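Long-range contacts in aldose 1-epimerase (Escherichia coli, PDB 3NRE), which probably interconverts the alpha and beta anomers of aldose sugars, as a putative aldose 1-epimerase (mutarotase) of the galactose mutarotase clan: residues His149-Leu154 against Phe248-Leu253; Pro156-Gln161 against Ala193-Gln198. One frame throughout, in Å; residues are numbered along the deposited sequence. Where two conformers were deposited one is given.

Contact 1 of 2, residues His149-Leu154 against Phe248-Leu253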
ATOM      1  N   HIS A 149       0.593  -1.492   0.414  1.00 19.12           N
ATOM      2  CA  HIS A 149       1.334  -1.316   1.640  1.00 18.40           C
ATOM      3  C   HIS A 149       2.448  -2.340   1.745  1.00 19.55           C
ATOM      4  O   HIS A 149       2.347  -3.308   2.512  1.00 19.76           O
ATOM      5  CB  HIS A 149       0.335  -1.368   2.793  1.00 19.39           C
ATOM      6  CG  HIS A 149       0.872  -0.940   4.111  1.00 19.39           C
ATOM      7  ND1 HIS A 149       1.814  -1.670   4.796  1.00 20.85           N
ATOM      8  CD2 HIS A 149       0.516   0.073   4.938  1.00 22.00           C
ATOM      9  CE1 HIS A 149       2.043  -1.110   5.976  1.00 22.64           C
ATOM     10  NE2 HIS A 149       1.250  -0.062   6.093  1.00 24.54           N
ATOM     11  N   PRO A 150       3.513  -2.172   0.943  1.00 21.00           N
ATOM     12  CA  PRO A 150       4.614  -3.132   1.008  1.00 20.17           C
ATOM     13  C   PRO A 150       5.552  -2.882   2.170  1.00 21.35           C
ATOM     14  O   PRO A 150       5.830  -1.720   2.527  1.00 21.53           O
ATOM     15  CB  PRO A 150       5.307  -2.957  -0.352  1.00 21.60           C
ATOM     16  CG  PRO A 150       4.994  -1.580  -0.748  1.00 21.48           C
ATOM     17  CD  PRO A 150       3.695  -1.216  -0.165  1.00 24.30           C
ATOM     18  N   TYR A 151       6.074  -3.977   2.704  1.00 17.56           N
ATOM     19  CA  TYR A 151       7.058  -3.981   3.738  1.00 19.09           C
ATOM     20  C   TYR A 151       8.401  -4.393   3.146  1.00 20.95           C
ATOM     21  O   TYR A 151       8.542  -5.516   2.630  1.00 21.75           O
ATOM     22  CB  TYR A 151       6.707  -5.002   4.806  1.00 18.38           C
ATOM     23  CG  TYR A 151       5.449  -4.701   5.621  1.00 16.63           C
ATOM     24  CD1 TYR A 151       4.180  -5.037   5.130  1.00 19.20           C
ATOM     25  CD2 TYR A 151       5.535  -4.142   6.880  1.00 20.25           C
ATOM     26  CE1 TYR A 151       3.026  -4.781   5.903  1.00 20.69           C
ATOM     27  CE2 TYR A 151       4.387  -3.923   7.643  1.00 21.48           C
ATOM     28  CZ  TYR A 151       3.172  -4.214   7.135  1.00 18.54           C
ATOM     29  OH  TYR A 151       2.029  -3.996   7.895  1.00 20.20           O
ATOM     30  N   PHE A 152       9.390  -3.501   3.216  1.00 20.31           N
ATOM     31  CA  PHE A 152      10.728  -3.783   2.688  1.00 20.14           C
ATOM     32  C   PHE A 152      11.719  -4.068   3.811  1.00 24.51           C
ATOM     33  O   PHE A 152      11.626  -3.497   4.881  1.00 23.01           O
ATOM     34  CB  PHE A 152      11.248  -2.563   1.949  1.00 23.00           C
ATOM     35  CG  PHE A 152      10.460  -2.211   0.730  1.00 19.09           C
ATOM     36  CD1 PHE A 152      10.724  -2.850  -0.470  1.00 25.96           C
ATOM     37  CD2 PHE A 152       9.441  -1.302   0.791  1.00 23.99           C
ATOM     38  CE1 PHE A 152       9.982  -2.573  -1.608  1.00 25.17           C
ATOM     39  CE2 PHE A 152       8.710  -0.984  -0.364  1.00 22.96           C
ATOM     40  CZ  PHE A 152       8.996  -1.608  -1.568  1.00 23.30           C
ATOM     41  N   PRO A 153      12.756  -4.901   3.541  1.00 21.02           N
ATOM     42  CA  PRO A 153      13.799  -5.144   4.507  1.00 25.11           C
ATOM     43  C   PRO A 153      14.498  -3.825   4.804  1.00 23.98           C
ATOM     44  O   PRO A 153      14.641  -2.996   3.922  1.00 24.25           O
ATOM     45  CB  PRO A 153      14.759  -6.091   3.793  1.00 26.04           C
ATOM     46  CG  PRO A 153      14.010  -6.511   2.534  1.00 25.15           C
ATOM     47  CD  PRO A 153      12.942  -5.610   2.269  1.00 26.26           C
ATOM     48  N   LEU A 154      14.950  -3.669   6.023  1.00 25.14           N
ATOM     49  CA  LEU A 154      15.733  -2.472   6.372  1.00 26.20           C
ATOM     50  C   LEU A 154      17.070  -2.825   6.938  1.00 29.29           C
ATOM     51  O   LEU A 154      17.158  -3.615   7.872  1.00 31.28           O
ATOM     52  CB  LEU A 154      14.965  -1.641   7.416  1.00 25.49           C
ATOM     53  CG  LEU A 154      15.531  -0.304   7.872  1.00 26.53           C
ATOM     54  CD1 LEU A 154      15.759   0.640   6.687  1.00 27.78           C
ATOM     55  CD2 LEU A 154      14.621   0.409   8.903  1.00 23.76           C
ATOM     56  N   PHE A 248      14.276  -2.501  13.777  1.00 32.72           N
ATOM     57  CA  PHE A 248      14.545  -1.695  12.576  1.00 31.33           C
ATOM     58  C   PHE A 248      14.925  -2.628  11.424  1.00 31.60           C
ATOM     59  O   PHE A 248      15.864  -2.363  10.686  1.00 32.06           O
ATOM     60  CB  PHE A 248      15.667  -0.653  12.839  1.00 32.89           C
ATOM     61  CG  PHE A 248      15.273   0.424  13.818  1.00 28.57           C
ATOM     62  CD1 PHE A 248      14.351   1.380  13.473  1.00 34.85           C
ATOM     63  CD2 PHE A 248      15.845   0.471  15.093  1.00 45.37           C
ATOM     64  CE1 PHE A 248      13.968   2.366  14.369  1.00 34.24           C
ATOM     65  CE2 PHE A 248      15.468   1.453  16.012  1.00 42.49           C
ATOM     66  CZ  PHE A 248      14.532   2.408  15.650  1.00 43.97           C
ATOM     67  N   ASP A 249      14.179  -3.716  11.281  1.00 29.43           N
ATOM     68  CA  ASP A 249      14.463  -4.748  10.294  1.00 30.86           C
ATOM     69  C   ASP A 249      13.562  -4.603   9.062  1.00 23.11           C
ATOM     70  O   ASP A 249      13.743  -5.337   8.087  1.00 24.72           O
ATOM     71  CB  ASP A 249      14.299  -6.153  10.924  1.00 33.02           C
ATOM     72  CG  ASP A 249      13.013  -6.286  11.733  1.00 38.70           C
ATOM     73  OD1 ASP A 249      12.784  -5.528  12.746  1.00 42.08           O
ATOM     74  OD2 ASP A 249      12.210  -7.178  11.363  1.00 57.02           O
ATOM     75  N   PHE A 250      12.566  -3.704   9.125  1.00 23.73           N
ATOM     76  CA  PHE A 250      11.743  -3.332   7.966  1.00 19.65           C
ATOM     77  C   PHE A 250      11.229  -1.918   8.029  1.00 22.27           C
ATOM     78  O   PHE A 250      11.242  -1.268   9.047  1.00 22.29           O
ATOM     79  CB  PHE A 250      10.515  -4.253   7.763  1.00 21.69           C
ATOM     80  CG  PHE A 250       9.436  -4.078   8.845  1.00 21.35           C
ATOM     81  CD1 PHE A 250       8.479  -3.065   8.751  1.00 26.34           C
ATOM     82  CD2 PHE A 250       9.476  -4.854   9.994  1.00 29.01           C
ATOM     83  CE1 PHE A 250       7.496  -2.892   9.799  1.00 24.20           C
ATOM     84  CE2 PHE A 250       8.485  -4.675  11.009  1.00 30.41           C
ATOM     85  CZ  PHE A 250       7.556  -3.695  10.882  1.00 19.93           C
ATOM     86  N   PHE A 251      10.777  -1.460   6.887  1.00 19.76           N
ATOM     87  CA  PHE A 251      10.074  -0.167   6.751  1.00 23.02           C
ATOM     88  C   PHE A 251       9.080  -0.318   5.632  1.00 20.70           C
ATOM     89  O   PHE A 251       9.142  -1.256   4.877  1.00 21.23           O
ATOM     90  CB  PHE A 251      11.018   1.000   6.413  1.00 23.06           C
ATOM     91  CG  PHE A 251      11.504   0.994   4.998  1.00 23.33           C
ATOM     92  CD1 PHE A 251      12.555   0.147   4.621  1.00 23.11           C
ATOM     93  CD2 PHE A 251      10.910   1.815   4.024  1.00 22.53           C
ATOM     94  CE1 PHE A 251      13.015   0.121   3.294  1.00 27.06           C
ATOM     95  CE2 PHE A 251      11.360   1.801   2.714  1.00 29.25           C
ATOM     96  CZ  PHE A 251      12.426   0.945   2.345  1.00 24.07           C
ATOM     97  N   CYS A 252       8.124   0.608   5.544  1.00 20.76           N
ATOM     98  CA  CYS A 252       7.133   0.606   4.463  1.00 19.48           C
ATOM     99  C   CYS A 252       7.231   1.866   3.656  1.00 24.03           C
ATOM    100  O   CYS A 252       7.465   2.953   4.182  1.00 23.08           O
ATOM    101  CB  CYS A 252       5.728   0.508   4.993  1.00 19.20           C
ATOM    102  SG  CYS A 252       5.496  -0.884   6.079  1.00 23.30           S
ATOM    103  N   LEU A 253       7.061   1.718   2.346  1.00 24.30           N
ATOM    104  CA  LEU A 253       6.898   2.875   1.438  1.00 25.26           C
ATOM    105  C   LEU A 253       5.633   2.526   0.705  1.00 24.38           C
ATOM    106  O   LEU A 253       5.617   1.581  -0.088  1.00 26.33           O
ATOM    107  CB  LEU A 253       8.078   3.068   0.478  1.00 29.20           C
ATOM    108  CG  LEU A 253       8.026   4.350  -0.351  1.00 30.08           C
ATOM    109  CD1 LEU A 253       9.438   4.717  -0.864  1.00 33.35           C
ATOM    110  CD2 LEU A 253       7.001   4.276  -1.522  1.00 27.54           C
TER

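Contact 2 of 2, residues Pro156-Gln161 against Ala193-Gln198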
ATOM      1  N   PRO A 156      21.031  -0.835   8.051  1.00 30.56           N
ATOM      2  CA  PRO A 156      21.668   0.457   8.314  1.00 33.02           C
ATOM      3  C   PRO A 156      22.111   1.092   7.015  1.00 34.39           C
ATOM      4  O   PRO A 156      22.218   2.308   6.951  1.00 38.53           O
ATOM      5  CB  PRO A 156      22.888   0.101   9.170  1.00 37.61           C
ATOM      6  CG  PRO A 156      22.551  -1.159   9.823  1.00 37.16           C
ATOM      7  CD  PRO A 156      21.591  -1.904   8.897  1.00 33.28           C
ATOM      8  N   GLN A 157      22.349   0.266   5.980  1.00 31.20           N
ATOM      9  CA  GLN A 157      22.892   0.793   4.702  1.00 32.49           C
ATOM     10  C   GLN A 157      21.760   1.174   3.724  1.00 29.50           C
ATOM     11  O   GLN A 157      22.047   1.803   2.723  1.00 31.80           O
ATOM     12  CB  GLN A 157      23.768  -0.242   3.997  1.00 31.94           C
ATOM     13  CG  GLN A 157      24.676  -1.030   4.928  1.00 33.13           C
ATOM     14  CD  GLN A 157      25.593  -0.230   5.752  1.00 35.13           C
ATOM     15  OE1 GLN A 157      25.945   0.908   5.419  1.00 47.77           O
ATOM     16  NE2 GLN A 157      26.142  -0.882   6.807  1.00 39.23           N
ATOM     17  N   THR A 158      20.539   0.744   3.955  1.00 29.25           N
ATOM     18  CA  THR A 158      19.401   1.069   3.036  1.00 26.55           C
ATOM     19  C   THR A 158      19.205   2.582   2.830  1.00 31.54           C
ATOM     20  O   THR A 158      19.367   3.381   3.772  1.00 31.11           O
ATOM     21  CB  THR A 158      18.061   0.502   3.581  1.00 32.38           C
ATOM     22  OG1 THR A 158      18.197  -0.883   3.848  1.00 27.24           O
ATOM     23  CG2 THR A 158      16.940   0.664   2.581  1.00 25.23           C
ATOM     24  N   ARG A 159      18.878   2.961   1.590  1.00 29.00           N
ATOM     25  CA  ARG A 159      18.585   4.350   1.230  1.00 32.49           C
ATOM     26  C   ARG A 159      17.386   4.339   0.280  1.00 31.24           C
ATOM     27  O   ARG A 159      17.223   3.417  -0.490  1.00 32.61           O
ATOM     28  CB  ARG A 159      19.794   5.040   0.562  1.00 35.72           C
ATOM     29  CG  ARG A 159      21.075   5.080   1.486  1.00 38.84           C
ATOM     30  CD  ARG A 159      22.117   6.002   0.957  1.00 46.15           C
ATOM     31  NE  ARG A 159      22.303   5.864  -0.491  1.00 46.35           N
ATOM     32  CZ  ARG A 159      22.924   6.770  -1.254  1.00 53.40           C
ATOM     33  NH1 ARG A 159      23.426   7.863  -0.701  1.00 51.72           N
ATOM     34  NH2 ARG A 159      23.045   6.577  -2.573  1.00 54.05           N
ATOM     35  N   ILE A 160      16.523   5.343   0.391  1.00 29.73           N
ATOM     36  CA  ILE A 160      15.408   5.510  -0.543  1.00 28.56           C
ATOM     37  C   ILE A 160      15.403   6.903  -1.167  1.00 33.61           C
ATOM     38  O   ILE A 160      15.987   7.852  -0.621  1.00 35.37           O
ATOM     39  CB  ILE A 160      14.035   5.288   0.146  1.00 28.80           C
ATOM     40  CG1 ILE A 160      13.788   6.336   1.228  1.00 26.00           C
ATOM     41  CG2 ILE A 160      13.980   3.884   0.740  1.00 25.34           C
ATOM     42  CD1 ILE A 160      12.320   6.330   1.753  1.00 30.77           C
ATOM     43  N   GLN A 161      14.750   6.958  -2.323  1.00 31.23           N
ATOM     44  CA  GLN A 161      14.611   8.190  -3.092  0.60 32.06           C
ATOM     45  C   GLN A 161      13.203   8.208  -3.668  1.00 28.39           C
ATOM     46  O   GLN A 161      12.771   7.258  -4.303  1.00 30.81           O
ATOM     47  CB  GLN A 161      15.617   8.287  -4.217  0.60 33.11           C
ATOM     48  CG  GLN A 161      15.580   9.653  -4.922  0.60 37.58           C
ATOM     49  CD  GLN A 161      16.564   9.742  -6.075  0.60 38.25           C
ATOM     50  OE1 GLN A 161      17.128   8.725  -6.513  0.60 43.07           O
ATOM     51  NE2 GLN A 161      16.774  10.941  -6.574  0.60 43.55           N
ATOM     52  N   ALA A 193      18.383   8.845   0.585  1.00 36.01           N
ATOM     53  CA  ALA A 193      18.643   9.175   1.978  1.00 35.91           C
ATOM     54  C   ALA A 193      18.351   7.955   2.846  1.00 33.48           C
ATOM     55  O   ALA A 193      17.505   7.168   2.508  1.00 31.08           O
ATOM     56  CB  ALA A 193      17.748  10.345   2.406  1.00 36.71           C
ATOM     57  N   PRO A 194      19.018   7.849   4.011  1.00 36.57           N
ATOM     58  CA  PRO A 194      18.687   6.746   4.935  1.00 35.99           C
ATOM     59  C   PRO A 194      17.309   6.910   5.565  1.00 34.57           C
ATOM     60  O   PRO A 194      16.782   8.045   5.620  1.00 33.05           O
ATOM     61  CB  PRO A 194      19.774   6.861   6.026  1.00 40.61           C
ATOM     62  CG  PRO A 194      20.203   8.340   5.991  1.00 44.85           C
ATOM     63  CD  PRO A 194      20.077   8.747   4.537  1.00 41.63           C
ATOM     64  N   LEU A 195      16.730   5.810   6.042  1.00 30.00           N
ATOM     65  CA  LEU A 195      15.542   5.912   6.876  1.00 28.73           C
ATOM     66  C   LEU A 195      15.981   6.383   8.255  1.00 30.04           C
ATOM     67  O   LEU A 195      16.979   5.912   8.789  1.00 33.04           O
ATOM     68  CB  LEU A 195      14.807   4.574   7.025  1.00 26.56           C
ATOM     69  CG  LEU A 195      13.897   4.062   5.894  1.00 24.63           C
ATOM     70  CD1 LEU A 195      12.734   5.009   5.535  1.00 25.25           C
ATOM     71  CD2 LEU A 195      14.764   3.692   4.635  1.00 30.25           C
ATOM     72  N   PRO A 196      15.209   7.308   8.869  1.00 29.93           N
ATOM     73  CA  PRO A 196      15.435   7.626  10.271  1.00 32.90           C
ATOM     74  C   PRO A 196      15.328   6.375  11.144  1.00 31.03           C
ATOM     75  O   PRO A 196      14.509   5.501  10.858  1.00 34.76           O
ATOM     76  CB  PRO A 196      14.252   8.555  10.616  1.00 36.52           C
ATOM     77  CG  PRO A 196      13.721   9.057   9.298  1.00 29.54           C
ATOM     78  CD  PRO A 196      14.115   8.074   8.250  1.00 30.42           C
ATOM     79  N   ARG A 197      16.110   6.325  12.215  1.00 35.74           N
ATOM     80  CA  ARG A 197      16.059   5.237  13.191  0.50 34.97           C
ATOM     81  C   ARG A 197      15.196   5.646  14.373  1.00 34.15           C
ATOM     82  O   ARG A 197      15.663   5.722  15.519  1.00 38.06           O
ATOM     83  CB  ARG A 197      17.484   4.867  13.660  0.50 37.01           C
ATOM     84  CG  ARG A 197      18.239   4.017  12.634  0.50 42.46           C
ATOM     85  CD  ARG A 197      17.296   2.979  12.064  0.50 32.85           C
ATOM     86  NE  ARG A 197      17.911   2.022  11.139  0.50 36.04           N
ATOM     87  CZ  ARG A 197      18.061   2.216   9.828  0.50 36.54           C
ATOM     88  NH1 ARG A 197      17.688   3.356   9.258  0.50 40.76           N
ATOM     89  NH2 ARG A 197      18.610   1.273   9.083  0.50 40.56           N
ATOM     90  N   GLN A 198      13.926   5.893  14.077  1.00 34.73           N
ATOM     91  CA  GLN A 198      12.922   6.316  15.041  1.00 32.79           C
ATOM     92  C   GLN A 198      11.574   6.207  14.330  1.00 30.80           C
ATOM     93  O   GLN A 198      11.510   6.070  13.104  1.00 27.33           O
ATOM     94  CB  GLN A 198      13.144   7.765  15.489  1.00 33.41           C
ATOM     95  CG  GLN A 198      13.141   8.768  14.341  1.00 34.07           C
ATOM     96  CD  GLN A 198      13.514  10.153  14.830  1.00 47.95           C
ATOM     97  OE1 GLN A 198      14.647  10.599  14.642  1.00 50.16           O
ATOM     98  NE2 GLN A 198      12.588  10.818  15.504  1.00 42.56           N
TER
HETATM   99  O   HOH W   1      18.650   3.265   6.392  1.00 34.42           O

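Contact 1 of 2, residues His149-Leu154 against Phe248-Leu253
F152 and F251 form an antiparallel hydrogen-bonded pair: F152 N gives a bond of 2.8 Å to F251 O, and F251 N returns one of 3.0 Å to F152 O. Past the strand end, L154 N reaches D249 O at 2.9 Å, but from above the carbonyl plane. The Y151 ring touches both F250 and C252. Y151 and F250 run side by side, and the tyrosine turns its edge to the phenylalanine face in an offset edge-to-face pair, planes at 68°. C252 SG lies over a face of the Y151 ring, 3.4 Å from Y151 CD2. The same sulfur meets the H149 ring obliquely, 3.5 Å from H149 CE1. The two strands belong to the antiparallel all-beta architecture of the mutarotase-like fold. R35 makes cation-pi contacts with both Y151 and F250. H149 NE2 is hydrogen-bonded to a bound PEG molecule, probably from the crystallisation liquor, which may mark a pocket here. F152 and F251 share another face. Their rings are nearly parallel but slid apart, so F251 CE1 packs on F152 CB at 3.5 Å instead of stacking. The F251 chi1 of 74° sets CG between its backbone N and carbonyl carbon and brings the ring end back toward F152. L154 CD1 meets F251 CD1 at 3.8 Å, the two side chains crossing at about a right angle.

Contact 2 of 2, residues Pro156-Gln161 against Ala193-Gln198
P156 meets one of the two modelled conformers of R197. The guanidinium comes up obliquely, with R197 NH2 3.3 Å from P156 CA. This is packing, and the same NH2 makes a weak hydrogen bond to S155 O. A water links the T158 backbone carbonyl to the other segment. The water donates to T158 O at 2.7 Å and accepts from L195 N and, in that conformer, from R197 NH1 at 3.0 Å. It lies at the edge of the guanidinium, in its plane. T158 OG1 is hydrogen-bonded to Q215. R159 brings its CA to 3.3 Å from A193 O in a CA-H...O contact, while its guanidinium forms a salt bridge with E214. I160 pairs with A193 in an antiparallel hydrogen-bonded bridge: I160 N to A193 O is 3.0 Å and A193 N to I160 O is 2.9 Å. The I160 side chain crosses that of L195 at about a right angle. Its CG2 branch, anti to the carbonyl carbon, touches L195 CD2 at 4.0 Å. The bridge adds the short, weakly bonded strand 193-194 as the outermost strand of a nine-stranded antiparallel sheet, beside strand 159-162. I160 and L195 also pack on I235 of strand 232-237.

Contact 1 is mostly buried, about 11 Å from the chain centre to its own centre. Contact 2 lies nearer the surface, at about 19 Å. Their strands belong to different antiparallel sheets, yet strands 142-153 and 159-162 follow each other in the chain, and contact 2 is nested within the loop closed by contact 1. Both have an antiparallel backbone pairing, but their side chains differ. Contact 1 has aromatic rings and a sulfur. Contact 2 has a small aliphatic patch and a water shared by T158 O, L195 N and, in one conformer, R197 NH1. The two touch directly: F251 CZ packs on I160 CG2 at 3.7 Å, and F248 CE1 lies 3.5 Å from R197 C.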